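PDB 5GZT: chitinase from Paenibacillus sp. FPU-7, which probably catalyses the random endo-hydrolysis of the beta-1,4 linkages between N-acetylglucosamine units in chitin and chitodextrins. Local coordinates for residues D59-P62 against A63-V67. Residues are numbered along the deposited sequence; the frame is centred on the assembly and turned at random.
Sequences DLLP and ANAKV
Pro62 and Ala65 are joined by a single backbone hydrogen bond across a tight reversal of the chain, within the continuous run formed by 59-62 and 63-67. Ala65 N donates to Pro62 O over 3.2 Å, with an N-H...O angle of 146°. The donor stands 43° out of the carbonyl plane, and the N-H is bent as well. The corner residues identify a type II beta turn: Ala63 is extended and polyproline-like, with negative phi, whereas Asn64 takes the positive phi that the third position of such a turn requires.

Apolar side chains on either end of the turn also meet. Leu61 has its CG anti to the backbone N (chi1 -165°), which carries its end toward the chain that leaves the turn. There Leu61 CD1 lies 3.8 Å from Ala65 CB, and the same methyl meets Val67 CG2 at 3.9 Å, the two branched side chains approaching tip to tip. Ala65 CB also sits 3.3 Å from Pro62 O, the acceptor of the turn bond, and faces the proline ring more loosely, 4.3 Å from Pro62 CD.

Leu61 and Val67 are both buried and both touch Ile36 of strand 34-36, while the turn itself is largely exposed. A backbone hydrogen bond between Lys66 and Val40 and another between Val67 and Asn87 tie the outgoing chain to both neighbouring coils. These features fit a parallel beta-helix: the type II turn lies in the connection from strand 55-57 to strand 67-70, which belong to different parallel sheets, and Leu61 and Val67 join its stacked aliphatic interior.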
loop_
_atom_site.group_PDB
_atom_site.type_symbol
_atom_site.label_atom_id
_atom_site.label_comp_id
_atom_site.label_asym_id
_atom_site.label_seq_id
_atom_site.Cartn_x
_atom_site.Cartn_y
_atom_site.Cartn_z
ATOM N N ASP B 59 51.354 -44.937 -23.599
ATOM C CA ASP B 59 52.344 -44.711 -24.672
ATOM C C ASP B 59 52.893 -46.062 -25.269
ATOM O O ASP B 59 53.419 -46.069 -26.385
ATOM C CB ASP B 59 53.496 -43.705 -24.242
ATOM C CG ASP B 59 54.307 -43.150 -25.456
ATOM O OD1 ASP B 59 53.768 -42.685 -26.499
ATOM O OD2 ASP B 59 55.547 -43.182 -25.396
ATOM N N LEU B 60 52.728 -47.180 -24.546
ATOM C CA LEU B 60 53.139 -48.534 -25.035
ATOM C C LEU B 60 52.208 -49.066 -26.187
ATOM O O LEU B 60 52.605 -49.981 -26.949
ATOM C CB LEU B 60 53.223 -49.508 -23.840
ATOM C CG LEU B 60 53.979 -49.004 -22.546
ATOM C CD1 LEU B 60 53.157 -49.142 -21.239
ATOM C CD2 LEU B 60 55.387 -49.610 -22.395
ATOM N N LEU B 61 50.998 -48.475 -26.329
ATOM C CA LEU B 61 50.085 -48.780 -27.440
ATOM C C LEU B 61 50.792 -48.800 -28.792
ATOM O O LEU B 61 51.370 -47.809 -29.182
ATOM C CB LEU B 61 48.934 -47.763 -27.530
ATOM C CG LEU B 61 47.784 -48.233 -28.426
ATOM C CD1 LEU B 61 47.012 -49.319 -27.714
ATOM C CD2 LEU B 61 46.815 -47.101 -28.737
ATOM N N PRO B 62 50.738 -49.938 -29.523
ATOM C CA PRO B 62 51.474 -49.970 -30.797
ATOM C C PRO B 62 50.773 -49.204 -31.902
ATOM O O PRO B 62 49.553 -48.966 -31.819
ATOM C CB PRO B 62 51.554 -51.480 -31.153
ATOM C CG PRO B 62 51.196 -52.212 -29.919
ATOM C CD PRO B 62 50.419 -51.291 -29.015
ATOM N N ALA B 63 51.538 -48.858 -32.931
ATOM C CA ALA B 63 50.998 -48.243 -34.108
ATOM C C ALA B 63 49.845 -49.124 -34.676
ATOM O O ALA B 63 49.851 -50.351 -34.497
ATOM C CB ALA B 63 52.100 -48.059 -35.136
ATOM N N ASN B 64 48.839 -48.456 -35.267
ATOM C CA ASN B 64 47.595 -49.059 -35.803
ATOM C C ASN B 64 46.898 -50.064 -34.892
ATOM O O ASN B 64 46.195 -50.934 -35.384
ATOM C CB ASN B 64 47.873 -49.719 -37.172
ATOM C CG ASN B 64 48.384 -48.736 -38.218
ATOM O OD1 ASN B 64 47.725 -47.752 -38.559
ATOM N ND2 ASN B 64 49.549 -49.031 -38.768
ATOM N N ALA B 65 47.080 -49.977 -33.573
ATOM C CA ALA B 65 46.338 -50.849 -32.664
ATOM C C ALA B 65 44.805 -50.517 -32.754
ATOM O O ALA B 65 44.451 -49.366 -32.953
ATOM C CB ALA B 65 46.818 -50.674 -31.231
ATOM N N LYS B 66 43.921 -51.518 -32.608
ATOM C CA LYS B 66 42.497 -51.311 -32.672
ATOM C C LYS B 66 41.959 -51.280 -31.270
ATOM O O LYS B 66 42.072 -52.267 -30.523
ATOM C CB LYS B 66 41.796 -52.393 -33.477
ATOM C CG LYS B 66 41.353 -51.904 -34.848
ATOM C CD LYS B 66 40.622 -52.983 -35.640
ATOM C CE LYS B 66 39.237 -53.304 -35.084
ATOM N NZ LYS B 66 38.338 -52.112 -35.021
ATOM N N VAL B 67 41.325 -50.169 -30.911
ATOM C CA VAL B 67 40.875 -50.013 -29.534
ATOM C C VAL B 67 39.446 -49.583 -29.611
ATOM O O VAL B 67 39.156 -48.512 -30.157
ATOM C CB VAL B 67 41.733 -48.939 -28.786
ATOM C CG1 VAL B 67 41.178 -48.703 -27.379
ATOM C CG2 VAL B 67 43.208 -49.383 -28.741
#